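Local coordinates for cell wall surface anchor family protein (Streptococcus agalactiae serogroup V, PDB 3PF2) that forms, as the major (backbone) pilin, the repeating shaft subunit of a cell-wall-anchored pilus and binds calcium, this chain being its C-terminal fragment, at residues L41-K46 and H160-A165; E45-T50 and I93-E98; G183-K188 and A309-I314; V266-K271 and I286-S291. One frame throughout, in Å; residues are numbered along the deposited sequence.

Contact 1. Residues L41-K46 and H160-A165. With CA (calcium ion), chain C.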
loop_
_atom_site.group_PDB
_atom_site.type_symbol
_atom_site.label_atom_id
_atom_site.label_comp_id
_atom_site.label_asym_id
_atom_site.label_seq_id
_atom_site.Cartn_x
_atom_site.Cartn_y
_atom_site.Cartn_z
ATOM N N LEU A 41 -6.417 11.714 -30.028
ATOM C CA LEU A 41 -5.728 12.382 -28.938
ATOM C C LEU A 41 -5.045 13.689 -29.392
ATOM O O LEU A 41 -4.925 14.622 -28.612
ATOM C CB LEU A 41 -4.698 11.440 -28.281
ATOM C CG LEU A 41 -3.990 12.011 -27.052
ATOM C CD1 LEU A 41 -4.959 12.278 -25.882
ATOM C CD2 LEU A 41 -2.849 11.111 -26.618
ATOM N N GLY A 42 -4.613 13.742 -30.655
ATOM C CA GLY A 42 -3.938 14.928 -31.193
ATOM C C GLY A 42 -4.745 16.208 -31.092
ATOM O O GLY A 42 -4.173 17.302 -31.034
ATOM N N ASP A 43 -6.069 16.061 -31.053
ATOM C CA ASP A 43 -7.006 17.187 -30.924
ATOM C C ASP A 43 -7.128 17.741 -29.506
ATOM O O ASP A 43 -7.622 18.853 -29.310
ATOM C CB ASP A 43 -8.406 16.757 -31.357
ATOM C CG ASP A 43 -8.528 16.502 -32.845
ATOM O OD1 ASP A 43 -7.651 16.932 -33.627
ATOM O OD2 ASP A 43 -9.535 15.864 -33.222
ATOM N N TYR A 44 -6.689 16.974 -28.507
ATOM C CA TYR A 44 -7.010 17.301 -27.119
ATOM C C TYR A 44 -6.308 18.572 -26.641
ATOM O O TYR A 44 -5.145 18.811 -26.991
ATOM C CB TYR A 44 -6.700 16.102 -26.197
ATOM C CG TYR A 44 -7.799 15.040 -26.163
ATOM C CD1 TYR A 44 -8.327 14.497 -27.344
ATOM C CD2 TYR A 44 -8.288 14.559 -24.941
ATOM C CE1 TYR A 44 -9.327 13.514 -27.308
ATOM C CE2 TYR A 44 -9.287 13.583 -24.890
ATOM C CZ TYR A 44 -9.799 13.069 -26.061
ATOM O OH TYR A 44 -10.785 12.124 -26.012
ATOM N N GLU A 45 -7.022 19.375 -25.851
ATOM C CA GLU A 45 -6.513 20.634 -25.306
ATOM C C GLU A 45 -6.154 20.557 -23.816
ATOM O O GLU A 45 -5.593 21.511 -23.258
ATOM C CB GLU A 45 -7.529 21.765 -25.566
ATOM C CG GLU A 45 -7.973 21.855 -27.029
ATOM C CD GLU A 45 -8.933 23.007 -27.292
ATOM O OE1 GLU A 45 -9.729 23.337 -26.390
ATOM O OE2 GLU A 45 -8.897 23.580 -28.413
ATOM N N LYS A 46 -6.481 19.422 -23.185
ATOM C CA LYS A 46 -6.140 19.161 -21.791
ATOM C C LYS A 46 -6.159 17.655 -21.547
ATOM O O LYS A 46 -6.998 16.937 -22.090
ATOM C CB LYS A 46 -7.140 19.829 -20.841
ATOM C CG LYS A 46 -6.674 19.882 -19.384
ATOM C CD LYS A 46 -7.783 20.281 -18.417
ATOM C CE LYS A 46 -8.250 21.715 -18.622
ATOM N NZ LYS A 46 -7.150 22.728 -18.575
ATOM N N HIS A 160 -11.418 17.137 -25.115
ATOM C CA HIS A 160 -11.410 16.445 -26.403
ATOM C C HIS A 160 -11.797 17.326 -27.588
ATOM O O HIS A 160 -11.760 16.871 -28.738
ATOM C CB HIS A 160 -12.315 15.194 -26.367
ATOM C CG HIS A 160 -13.781 15.466 -26.552
ATOM N ND1 HIS A 160 -14.419 15.295 -27.759
ATOM C CD2 HIS A 160 -14.742 15.833 -25.671
ATOM C CE1 HIS A 160 -15.703 15.582 -27.628
ATOM N NE2 HIS A 160 -15.922 15.921 -26.373
ATOM N N THR A 161 -12.191 18.564 -27.305
ATOM C CA THR A 161 -12.659 19.465 -28.370
ATOM C C THR A 161 -11.607 20.488 -28.812
ATOM O O THR A 161 -11.209 21.332 -28.026
ATOM C CB THR A 161 -13.964 20.188 -27.974
ATOM O OG1 THR A 161 -13.794 20.843 -26.711
ATOM C CG2 THR A 161 -15.109 19.193 -27.892
ATOM N N PRO A 162 -11.172 20.423 -30.089
ATOM C CA PRO A 162 -10.192 21.382 -30.598
ATOM C C PRO A 162 -10.880 22.707 -30.965
ATOM O O PRO A 162 -10.762 23.179 -32.095
ATOM C CB PRO A 162 -9.628 20.685 -31.841
ATOM C CG PRO A 162 -10.744 19.819 -32.338
ATOM C CD PRO A 162 -11.591 19.452 -31.113
ATOM N N ASP A 163 -11.579 23.297 -30.000
ATOM C CA ASP A 163 -12.393 24.484 -30.253
ATOM C C ASP A 163 -11.799 25.780 -29.682
ATOM O O ASP A 163 -12.460 26.830 -29.683
ATOM C CB ASP A 163 -13.835 24.251 -29.761
ATOM C CG ASP A 163 -13.921 23.988 -28.265
ATOM O OD1 ASP A 163 -12.864 23.863 -27.596
ATOM O OD2 ASP A 163 -15.056 23.924 -27.747
ATOM N N LYS A 164 -10.554 25.717 -29.199
ATOM C CA LYS A 164 -9.882 26.869 -28.586
ATOM C C LYS A 164 -10.608 27.388 -27.353
ATOM O O LYS A 164 -10.454 28.553 -26.952
ATOM C CB LYS A 164 -9.682 27.999 -29.607
ATOM C CG LYS A 164 -9.022 27.559 -30.885
ATOM C CD LYS A 164 -8.973 28.722 -31.859
ATOM C CE LYS A 164 -8.844 28.224 -33.278
ATOM N NZ LYS A 164 -8.645 29.376 -34.219
ATOM N N ALA A 165 -11.397 26.514 -26.740
ATOM C CA ALA A 165 -12.147 26.883 -25.558
ATOM C C ALA A 165 -11.877 25.863 -24.472
ATOM O O ALA A 165 -11.863 24.662 -24.737
ATOM C CB ALA A 165 -13.643 26.943 -25.878
HETATM CA CA CA C . -11.932 22.482 -25.898
#

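Contact 2. Residues E45-T50 and I93-E98. With CA (calcium ion), chain C.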
loop_
_atom_site.group_PDB
_atom_site.type_symbol
_atom_site.label_atom_id
_atom_site.label_comp_id
_atom_site.label_asym_id
_atom_site.label_seq_id
_atom_site.Cartn_x
_atom_site.Cartn_y
_atom_site.Cartn_z
ATOM N N GLU A 45 -7.022 19.375 -25.851
ATOM C CA GLU A 45 -6.513 20.634 -25.306
ATOM C C GLU A 45 -6.154 20.557 -23.816
ATOM O O GLU A 45 -5.593 21.511 -23.258
ATOM C CB GLU A 45 -7.529 21.765 -25.566
ATOM C CG GLU A 45 -7.973 21.855 -27.029
ATOM C CD GLU A 45 -8.933 23.007 -27.292
ATOM O OE1 GLU A 45 -9.729 23.337 -26.390
ATOM O OE2 GLU A 45 -8.897 23.580 -28.413
ATOM N N LYS A 46 -6.481 19.422 -23.185
ATOM C CA LYS A 46 -6.140 19.161 -21.791
ATOM C C LYS A 46 -6.159 17.655 -21.547
ATOM O O LYS A 46 -6.998 16.937 -22.090
ATOM C CB LYS A 46 -7.140 19.829 -20.841
ATOM C CG LYS A 46 -6.674 19.882 -19.384
ATOM C CD LYS A 46 -7.783 20.281 -18.417
ATOM C CE LYS A 46 -8.250 21.715 -18.622
ATOM N NZ LYS A 46 -7.150 22.728 -18.575
ATOM N N PHE A 47 -5.215 17.183 -20.740
ATOM C CA PHE A 47 -5.216 15.785 -20.317
ATOM C C PHE A 47 -4.423 15.783 -19.018
ATOM O O PHE A 47 -3.200 15.639 -19.014
ATOM C CB PHE A 47 -4.579 14.898 -21.391
ATOM C CG PHE A 47 -4.888 13.432 -21.237
ATOM C CD1 PHE A 47 -5.858 12.829 -22.030
ATOM C CD2 PHE A 47 -4.186 12.653 -20.320
ATOM C CE1 PHE A 47 -6.152 11.474 -21.902
ATOM C CE2 PHE A 47 -4.468 11.297 -20.183
ATOM C CZ PHE A 47 -5.451 10.707 -20.978
ATOM N N GLU A 48 -5.139 15.977 -17.920
ATOM C CA GLU A 48 -4.530 16.187 -16.614
ATOM C C GLU A 48 -5.089 15.193 -15.614
ATOM O O GLU A 48 -6.314 15.067 -15.467
ATOM C CB GLU A 48 -4.809 17.606 -16.112
ATOM C CG GLU A 48 -4.109 18.717 -16.882
ATOM C CD GLU A 48 -4.498 20.104 -16.406
ATOM O OE1 GLU A 48 -5.272 20.209 -15.429
ATOM O OE2 GLU A 48 -4.029 21.099 -17.007
ATOM N N ILE A 49 -4.187 14.504 -14.922
ATOM C CA ILE A 49 -4.576 13.505 -13.933
ATOM C C ILE A 49 -4.273 14.015 -12.535
ATOM O O ILE A 49 -3.185 14.514 -12.283
ATOM C CB ILE A 49 -3.891 12.158 -14.239
ATOM C CG1 ILE A 49 -4.611 11.492 -15.425
ATOM C CG2 ILE A 49 -3.893 11.238 -12.990
ATOM C CD1 ILE A 49 -3.951 10.268 -15.990
ATOM N N THR A 50 -5.249 13.910 -11.638
ATOM C CA THR A 50 -5.068 14.318 -10.241
ATOM C C THR A 50 -5.408 13.146 -9.310
ATOM O O THR A 50 -6.483 12.559 -9.414
ATOM C CB THR A 50 -5.960 15.514 -9.883
ATOM O OG1 THR A 50 -5.630 16.622 -10.742
ATOM C CG2 THR A 50 -5.768 15.918 -8.431
ATOM N N ILE A 93 -0.447 14.994 -12.668
ATOM C CA ILE A 93 0.358 14.708 -13.853
ATOM C C ILE A 93 -0.297 15.369 -15.062
ATOM O O ILE A 93 -1.423 15.043 -15.434
ATOM C CB ILE A 93 0.549 13.194 -14.096
ATOM C CG1 ILE A 93 1.269 12.555 -12.899
ATOM C CG2 ILE A 93 1.298 12.934 -15.422
ATOM C CD1 ILE A 93 1.240 11.061 -12.918
ATOM N N THR A 94 0.426 16.307 -15.665
ATOM C CA THR A 94 -0.116 17.116 -16.748
ATOM C C THR A 94 0.564 16.746 -18.053
ATOM O O THR A 94 1.781 16.905 -18.203
ATOM C CB THR A 94 0.078 18.625 -16.453
ATOM O OG1 THR A 94 -0.471 18.938 -15.172
ATOM C CG2 THR A 94 -0.581 19.489 -17.528
ATOM N N PHE A 95 -0.223 16.219 -18.983
ATOM C CA PHE A 95 0.275 15.900 -20.304
ATOM C C PHE A 95 0.221 17.172 -21.131
ATOM O O PHE A 95 -0.762 17.914 -21.071
ATOM C CB PHE A 95 -0.485 14.710 -20.907
ATOM C CG PHE A 95 -0.198 13.411 -20.192
ATOM C CD1 PHE A 95 -0.826 13.112 -18.976
ATOM C CD2 PHE A 95 0.724 12.501 -20.715
ATOM C CE1 PHE A 95 -0.545 11.922 -18.288
ATOM C CE2 PHE A 95 1.015 11.299 -20.033
ATOM C CZ PHE A 95 0.377 11.017 -18.816
ATOM N N LYS A 96 1.314 17.456 -21.837
ATOM C CA LYS A 96 1.506 18.770 -22.460
ATOM C C LYS A 96 0.632 18.909 -23.695
ATOM O O LYS A 96 0.791 18.148 -24.642
ATOM C CB LYS A 96 2.974 18.961 -22.856
ATOM C CG LYS A 96 3.959 18.958 -21.706
ATOM C CD LYS A 96 5.282 19.591 -22.133
ATOM C CE LYS A 96 6.210 19.747 -20.941
ATOM N NZ LYS A 96 7.270 20.764 -21.182
ATOM N N PRO A 97 -0.307 19.881 -23.688
ATOM C CA PRO A 97 -1.152 20.080 -24.872
ATOM C C PRO A 97 -0.351 20.325 -26.159
ATOM O O PRO A 97 -0.708 19.772 -27.211
ATOM C CB PRO A 97 -1.998 21.295 -24.497
ATOM C CG PRO A 97 -2.099 21.221 -23.006
ATOM C CD PRO A 97 -0.720 20.758 -22.576
ATOM N N GLU A 98 0.740 21.093 -26.057
ATOM C CA GLU A 98 1.646 21.327 -27.195
ATOM C C GLU A 98 2.187 20.017 -27.782
ATOM O O GLU A 98 2.651 19.989 -28.923
ATOM C CB GLU A 98 2.835 22.230 -26.810
ATOM C CG GLU A 98 2.565 23.341 -25.788
ATOM C CD GLU A 98 2.807 22.890 -24.343
ATOM O OE1 GLU A 98 1.918 22.224 -23.775
ATOM O OE2 GLU A 98 3.877 23.212 -23.771
HETATM CA CA CA C . -11.932 22.482 -25.898
HETATM O O HOH W 1 -2.887 18.822 -20.034
#

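Contact 3. Residues G183-K188 and A309-I314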
loop_
_atom_site.group_PDB
_atom_site.type_symbol
_atom_site.label_atom_id
_atom_site.label_comp_id
_atom_site.label_asym_id
_atom_site.label_seq_id
_atom_site.Cartn_x
_atom_site.Cartn_y
_atom_site.Cartn_z
ATOM N N GLY A 183 -1.743 -5.861 12.339
ATOM C CA GLY A 183 -0.956 -5.835 13.565
ATOM C C GLY A 183 -1.352 -6.952 14.505
ATOM O O GLY A 183 -2.288 -7.713 14.230
ATOM N N LYS A 184 -0.640 -7.057 15.618
ATOM C CA LYS A 184 -0.972 -8.062 16.624
ATOM C C LYS A 184 -0.653 -7.550 18.016
ATOM O O LYS A 184 0.293 -6.788 18.194
ATOM C CB LYS A 184 -0.219 -9.373 16.354
ATOM C CG LYS A 184 -0.640 -10.518 17.279
ATOM C CD LYS A 184 -2.046 -11.093 16.942
ATOM C CE LYS A 184 -2.398 -12.176 17.976
ATOM N NZ LYS A 184 -3.823 -12.580 17.875
ATOM N N ARG A 185 -1.450 -7.975 18.993
ATOM C CA ARG A 185 -1.252 -7.618 20.400
ATOM C C ARG A 185 -0.896 -8.881 21.169
ATOM O O ARG A 185 -1.374 -9.958 20.841
ATOM C CB ARG A 185 -2.537 -7.003 20.970
ATOM C CG ARG A 185 -2.943 -5.713 20.227
ATOM C CD ARG A 185 -4.197 -5.061 20.811
ATOM N NE ARG A 185 -3.912 -4.432 22.104
ATOM C CZ ARG A 185 -4.624 -4.609 23.212
ATOM N NH1 ARG A 185 -5.708 -5.376 23.221
ATOM N NH2 ARG A 185 -4.261 -3.989 24.330
ATOM N N PHE A 186 -0.070 -8.725 22.197
ATOM C CA PHE A 186 0.396 -9.835 23.007
ATOM C C PHE A 186 0.381 -9.470 24.484
ATOM O O PHE A 186 0.506 -8.302 24.852
ATOM C CB PHE A 186 1.852 -10.157 22.666
ATOM C CG PHE A 186 2.080 -10.499 21.229
ATOM C CD1 PHE A 186 1.836 -11.789 20.778
ATOM C CD2 PHE A 186 2.528 -9.533 20.337
ATOM C CE1 PHE A 186 2.046 -12.131 19.432
ATOM C CE2 PHE A 186 2.742 -9.852 18.976
ATOM C CZ PHE A 186 2.500 -11.157 18.529
ATOM N N VAL A 187 0.295 -10.493 25.323
ATOM C CA VAL A 187 0.527 -10.322 26.758
ATOM C C VAL A 187 1.338 -11.506 27.285
ATOM O O VAL A 187 1.026 -12.677 26.991
ATOM C CB VAL A 187 -0.796 -10.084 27.543
ATOM C CG1 VAL A 187 -1.769 -11.257 27.384
ATOM C CG2 VAL A 187 -0.484 -9.794 29.012
ATOM N N LYS A 188 2.409 -11.192 28.019
ATOM C CA LYS A 188 3.320 -12.201 28.551
ATOM C C LYS A 188 2.919 -12.521 29.985
ATOM O O LYS A 188 2.774 -11.619 30.798
ATOM C CB LYS A 188 4.765 -11.699 28.513
ATOM C CG LYS A 188 5.822 -12.744 28.937
ATOM C CD LYS A 188 5.950 -13.866 27.906
ATOM C CE LYS A 188 7.043 -14.873 28.270
ATOM N NZ LYS A 188 6.715 -15.660 29.507
ATOM N N ALA A 309 -8.363 -5.645 19.953
ATOM C CA ALA A 309 -8.432 -7.093 19.734
ATOM C C ALA A 309 -7.786 -7.798 20.909
ATOM O O ALA A 309 -6.854 -7.276 21.516
ATOM C CB ALA A 309 -7.758 -7.510 18.424
ATOM N N THR A 310 -8.284 -8.988 21.216
ATOM C CA THR A 310 -7.745 -9.774 22.318
ATOM C C THR A 310 -6.305 -10.151 22.013
ATOM O O THR A 310 -6.029 -10.693 20.947
ATOM C CB THR A 310 -8.594 -11.014 22.550
ATOM O OG1 THR A 310 -9.932 -10.593 22.839
ATOM C CG2 THR A 310 -8.057 -11.830 23.721
ATOM N N PRO A 311 -5.377 -9.849 22.935
ATOM C CA PRO A 311 -3.991 -10.238 22.647
ATOM C C PRO A 311 -3.810 -11.741 22.787
ATOM O O PRO A 311 -4.592 -12.404 23.508
ATOM C CB PRO A 311 -3.194 -9.518 23.746
ATOM C CG PRO A 311 -4.158 -9.380 24.879
ATOM C CD PRO A 311 -5.483 -9.096 24.207
ATOM N N ASP A 312 -2.801 -12.281 22.109
ATOM C CA ASP A 312 -2.382 -13.656 22.376
ATOM C C ASP A 312 -1.631 -13.669 23.687
ATOM O O ASP A 312 -0.739 -12.840 23.905
ATOM C CB ASP A 312 -1.440 -14.170 21.296
ATOM C CG ASP A 312 -2.158 -14.664 20.049
ATOM O OD1 ASP A 312 -3.394 -14.537 19.946
ATOM O OD2 ASP A 312 -1.450 -15.173 19.163
ATOM N N THR A 313 -1.943 -14.646 24.531
ATOM C CA THR A 313 -1.173 -14.852 25.744
ATOM C C THR A 313 0.049 -15.702 25.406
ATOM O O THR A 313 -0.059 -16.692 24.693
ATOM C CB THR A 313 -2.027 -15.542 26.827
ATOM O OG1 THR A 313 -2.990 -14.612 27.313
ATOM C CG2 THR A 313 -1.173 -15.981 28.004
ATOM N N ILE A 314 1.209 -15.293 25.904
ATOM C CA ILE A 314 2.413 -16.107 25.805
ATOM C C ILE A 314 2.779 -16.502 27.225
ATOM O O ILE A 314 2.962 -15.624 28.071
ATOM C CB ILE A 314 3.564 -15.320 25.177
ATOM C CG1 ILE A 314 3.200 -14.885 23.748
ATOM C CG2 ILE A 314 4.845 -16.173 25.173
ATOM C CD1 ILE A 314 4.171 -13.874 23.154
HETATM O O HOH W 2 -2.389 -15.361 16.602
HETATM O O HOH W 3 -4.230 -9.526 19.008
HETATM O O HOH W 4 -6.365 -11.119 18.041
#

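Contact 4. Residues V266-K271 and I286-S291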
loop_
_atom_site.group_PDB
_atom_site.type_symbol
_atom_site.label_atom_id
_atom_site.label_comp_id
_atom_site.label_asym_id
_atom_site.label_seq_id
_atom_site.Cartn_x
_atom_site.Cartn_y
_atom_site.Cartn_z
ATOM N N VAL A 266 -1.855 -14.125 7.737
ATOM C CA VAL A 266 -0.467 -14.528 7.522
ATOM C C VAL A 266 0.171 -14.875 8.859
ATOM O O VAL A 266 -0.012 -14.156 9.839
ATOM C CB VAL A 266 0.339 -13.401 6.823
ATOM C CG1 VAL A 266 1.856 -13.671 6.839
ATOM C CG2 VAL A 266 -0.123 -13.244 5.383
ATOM N N THR A 267 0.923 -15.975 8.870
ATOM C CA THR A 267 1.628 -16.428 10.064
ATOM C C THR A 267 2.992 -15.766 10.187
ATOM O O THR A 267 3.741 -15.656 9.216
ATOM C CB THR A 267 1.808 -17.966 10.046
ATOM O OG1 THR A 267 0.521 -18.575 10.059
ATOM C CG2 THR A 267 2.613 -18.450 11.275
ATOM N N TYR A 268 3.304 -15.324 11.403
ATOM C CA TYR A 268 4.650 -14.870 11.744
ATOM C C TYR A 268 5.071 -15.625 13.001
ATOM O O TYR A 268 4.285 -16.361 13.579
ATOM C CB TYR A 268 4.669 -13.362 12.008
ATOM C CG TYR A 268 4.335 -12.525 10.795
ATOM C CD1 TYR A 268 5.333 -12.096 9.930
ATOM C CD2 TYR A 268 3.005 -12.182 10.505
ATOM C CE1 TYR A 268 5.024 -11.327 8.804
ATOM C CE2 TYR A 268 2.691 -11.413 9.375
ATOM C CZ TYR A 268 3.709 -10.999 8.538
ATOM O OH TYR A 268 3.443 -10.242 7.413
ATOM N N LYS A 269 6.323 -15.469 13.395
ATOM C CA LYS A 269 6.831 -16.196 14.561
ATOM C C LYS A 269 7.563 -15.274 15.508
ATOM O O LYS A 269 8.143 -14.271 15.091
ATOM C CB LYS A 269 7.781 -17.304 14.109
ATOM C CG LYS A 269 7.114 -18.359 13.284
ATOM C CD LYS A 269 8.076 -19.475 12.923
ATOM C CE LYS A 269 7.347 -20.482 12.039
ATOM N NZ LYS A 269 8.306 -21.465 11.437
ATOM N N LEU A 270 7.536 -15.615 16.794
ATOM C CA LEU A 270 8.416 -14.948 17.762
ATOM C C LEU A 270 9.376 -15.996 18.313
ATOM O O LEU A 270 8.956 -17.098 18.633
ATOM C CB LEU A 270 7.612 -14.352 18.920
ATOM C CG LEU A 270 6.611 -13.247 18.582
ATOM C CD1 LEU A 270 5.837 -12.889 19.839
ATOM C CD2 LEU A 270 7.303 -12.038 18.030
ATOM N N LYS A 271 10.659 -15.663 18.361
ATOM C CA LYS A 271 11.629 -16.513 19.052
ATOM C C LYS A 271 12.010 -15.816 20.347
ATOM O O LYS A 271 12.609 -14.740 20.329
ATOM C CB LYS A 271 12.857 -16.718 18.179
ATOM C CG LYS A 271 13.938 -17.579 18.831
ATOM C CD LYS A 271 15.228 -17.493 18.040
ATOM C CE LYS A 271 16.346 -18.248 18.755
ATOM N NZ LYS A 271 17.599 -18.198 17.949
ATOM N N ILE A 286 7.182 -19.309 18.861
ATOM C CA ILE A 286 5.768 -19.023 19.094
ATOM C C ILE A 286 5.166 -18.470 17.811
ATOM O O ILE A 286 5.632 -17.455 17.301
ATOM C CB ILE A 286 5.614 -17.944 20.190
ATOM C CG1 ILE A 286 6.256 -18.425 21.504
ATOM C CG2 ILE A 286 4.128 -17.539 20.353
ATOM C CD1 ILE A 286 6.982 -17.346 22.248
ATOM N N GLU A 287 4.135 -19.126 17.298
ATOM C CA GLU A 287 3.472 -18.641 16.089
ATOM C C GLU A 287 2.346 -17.683 16.447
ATOM O O GLU A 287 1.740 -17.789 17.512
ATOM C CB GLU A 287 2.950 -19.814 15.250
ATOM C CG GLU A 287 4.066 -20.656 14.646
ATOM C CD GLU A 287 3.587 -21.676 13.616
ATOM O OE1 GLU A 287 2.360 -21.805 13.389
ATOM O OE2 GLU A 287 4.464 -22.344 13.022
ATOM N N PHE A 288 2.082 -16.719 15.566
ATOM C CA PHE A 288 0.864 -15.917 15.667
ATOM C C PHE A 288 0.386 -15.554 14.282
ATOM O O PHE A 288 1.132 -15.698 13.323
ATOM C CB PHE A 288 1.071 -14.647 16.513
ATOM C CG PHE A 288 2.016 -13.635 15.922
ATOM C CD1 PHE A 288 1.530 -12.544 15.167
ATOM C CD2 PHE A 288 3.384 -13.720 16.158
ATOM C CE1 PHE A 288 2.401 -11.567 14.646
ATOM C CE2 PHE A 288 4.272 -12.755 15.637
ATOM C CZ PHE A 288 3.783 -11.672 14.892
ATOM N N THR A 289 -0.861 -15.100 14.171
ATOM C CA THR A 289 -1.355 -14.675 12.867
ATOM C C THR A 289 -1.797 -13.223 12.886
ATOM O O THR A 289 -2.329 -12.737 13.885
ATOM C CB THR A 289 -2.505 -15.540 12.349
ATOM O OG1 THR A 289 -3.540 -15.584 13.330
ATOM C CG2 THR A 289 -2.038 -16.964 12.054
ATOM N N VAL A 290 -1.535 -12.552 11.773
ATOM C CA VAL A 290 -2.036 -11.220 11.499
ATOM C C VAL A 290 -3.189 -11.367 10.515
ATOM O O VAL A 290 -3.039 -12.010 9.465
ATOM C CB VAL A 290 -0.935 -10.333 10.885
ATOM C CG1 VAL A 290 -1.523 -8.966 10.484
ATOM C CG2 VAL A 290 0.193 -10.142 11.895
ATOM N N SER A 291 -4.343 -10.812 10.886
ATOM C CA SER A 291 -5.571 -10.889 10.084
ATOM C C SER A 291 -6.234 -9.520 10.047
ATOM O O SER A 291 -5.706 -8.553 10.582
ATOM C CB SER A 291 -6.540 -11.881 10.722
ATOM O OG SER A 291 -7.075 -11.349 11.936
HETATM O O HOH W 5 0.088 -20.147 12.183
#

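Contact 1. Residues L41-K46 and H160-A165
Glu45 reaches across to the 160-165 loop and shares a calcium ion with it, OE1 lying 2.4 Å from the metal. The loop supplies four more ligands: Thr161 through both its carbonyl O and OG1, Asp163 through OD1, and Ala165 through its carbonyl O. Thr161 can chelate because its OG1 sits between the backbone N and the carbonyl carbon (chi1 53°), turned to the ion along with its own carbonyl. Asp159, at the end of the preceding strand, and Asn167, farther along the loop, complete the shell.

The second shell keeps these oxygens in place. The other carboxylate oxygen of Glu45, OE2, accepts a hydrogen bond from the backbone N of Lys164 at 2.8 Å through its syn lone pair, so one carboxylate grips both metal and loop. Asp163 OD1 also accepts one from the backbone N of Ala165 at 3.1 Å, from above the carboxylate plane, closing an Asx turn. The gathered acceptors would probably repel one another without the cation between them.

Farther out, the Tyr44 ring lies flat beneath His160, whose CA stands 3.5 Å from the ring centroid, almost on its normal, in a CH-pi contact; His160 CB approaches Tyr44 CZ at 3.3 Å. Leu41 CD1 backs the opposite face. Pro162 CG rests against Asp43 CB at 4.0 Å. The whole is a calcium-binding loop at the domain surface, following strand 155-159 and tied by one acidic ligand far away in sequence, Glu45, to the loop that leads into strand 46-52.

Contact 2. Residues E45-T50 and I93-E98
Phe47 and Phe95 pack side by side from neighbouring antiparallel strands, their rings nearly perpendicular at 86°. From Phe47 CB, 4.1 Å from Phe95 CB, the side chain leaves with CG anti to the backbone N (chi1 -163°). Its CD2 then comes up to Phe95 CD1 at 3.6 Å and lies a little farther from CG, making an offset edge-to-face pair in which Phe47 offers the edge. On the other flank of the ring CD1 packs against Leu41, and Ile37, Leu132 and Leu156 also touch the side chain.

Strands 46-52 and 90-95 are adjacent in a five-stranded antiparallel sheet of the Cna-B-like domain, a family with an Ig-like fold, and these aromatics line its face toward strand 132-140. Ile49 and Ile93 form a hydrogen-bonded pair on that same face: Ile49 N donates to Ile93 O at 2.9 Å and Ile93 N returns a bond to Ile49 O at 2.8 Å. Phe95 N continues the ladder to Phe47 O, which also meets the edge of the Phe95 ring in its plane. On the other face Glu48 and Thr94 form the non-hydrogen-bonded pair, their CA atoms 4.5 Å apart. Past the ladder a water bridges Phe47 N and Phe95 O, and Pro97 CG rests on Glu45 O at 3.5 Å.

Contact 3. Residues G183-K188 and A309-I314
Lys184 and Asp312 cross at about a right angle, the lysine NZ meeting Asp312 OD1 at 2.9 Å in a salt bridge. The ammonium stands above the carboxylate plane, 63° out of it, and the bend at chi2 (73°) brings the chain round to it. One water also links NZ to Thr310 O.

Arg185 turns to the other side of the strand. Its NH1 donates to Ala309 O at 2.8 Å with the carbonyl near the guanidinium plane, while its CB lies obliquely against Pro311 CB; NE is engaged by Glu249.

Phe186 and Asp312 run side by side, ring and carboxylate planes 79° apart, and Phe186 CD1 touches Ile314 CD1 at 3.9 Å. Val187 likewise lies alongside Thr313, CG1 to OG1 at 3.6 Å. Lys188 crosses Ile314 at nearly a right angle, its CD 3.7 Å from Ile314 CG2, before the nitrogen reaches Asn316. There Lys188 NZ is joined covalently to Asn316 CG, the Lys-Asn isopeptide bond of Gram-positive pilins, which locks two strands already paired in parallel. Their backbones are sewn by bonds such as Val187 N to Asp312 O (2.9 Å) and Ile314 N to Val187 O (2.8 Å).

Strand 178-190 has strand 247-253 antiparallel to it as well as strand 312-316 parallel, and the side chains of Phe186 and Ile314 meet Leu270 of strand 266-274, in the facing sheet.

Contact 4. Residues V266-K271 and I286-S291
Tyr268 and Phe288 face each other as a hydrogen-bonded pair in an antiparallel ladder of six backbone bonds. Tyr268 N gives to Phe288 O at 2.9 Å and Phe288 N to Tyr268 O at 3.0 Å, with reciprocal pairs at Val266-Val290 and Leu270-Ile286. The strands belong to one beta hairpin.

The apolar contacts gather on the face carrying the two aromatics. Phe288 has CG between the backbone N and the carbonyl carbon (chi1 66°), which swings its ring across the pair to lie under Tyr268 CB; that carbon is 3.9 Å from the ring centroid, a CH-pi contact. The rings themselves are inclined by 27° and slid apart, so they barely overlap. Leu270 CG meets Phe288 CE2 at 3.8 Å, and Val290 CG2 packs on Tyr268 CD2 at 3.7 Å.

Polar contacts occupy the other face. Thr267 OG1 and Glu287 OE1 share a water, while Lys269 and Glu287 extend alongside each other without a salt bridge; Lys269 NZ instead donates to Ser207 O.

In the four-stranded sheet, strand 266-274 lies between 201-206 and 286-290, the latter at an edge, and the aromatic face packs on strands 178-190 and 312-316, with Phe186 edge-to-face with Phe288.

In the fold
The four contacts form two pairs at opposite sides of the chain's centre. Contacts 1 and 2, with centres 11 Å apart, share Glu45 and Lys46: the residues leaving the calcium site enter the sheet directly, and Leu41 CD1 packs 4.0 Å from Phe47 CD1. Contacts 3 and 4 are likewise 11 Å apart between centres, and contact 4 is nested inside the chain loop closed by contact 3; the rings of Phe186 and Phe288 join them, CZ to CD2 at 3.6 Å, so the two sheets share a core beside the isopeptide bond. Between contacts 1 and 3 the centres are about 59 Å apart. Contact 1 is tied by a calcium ion, and the strands of contact 3 by the covalent Lys188-Asn316 link.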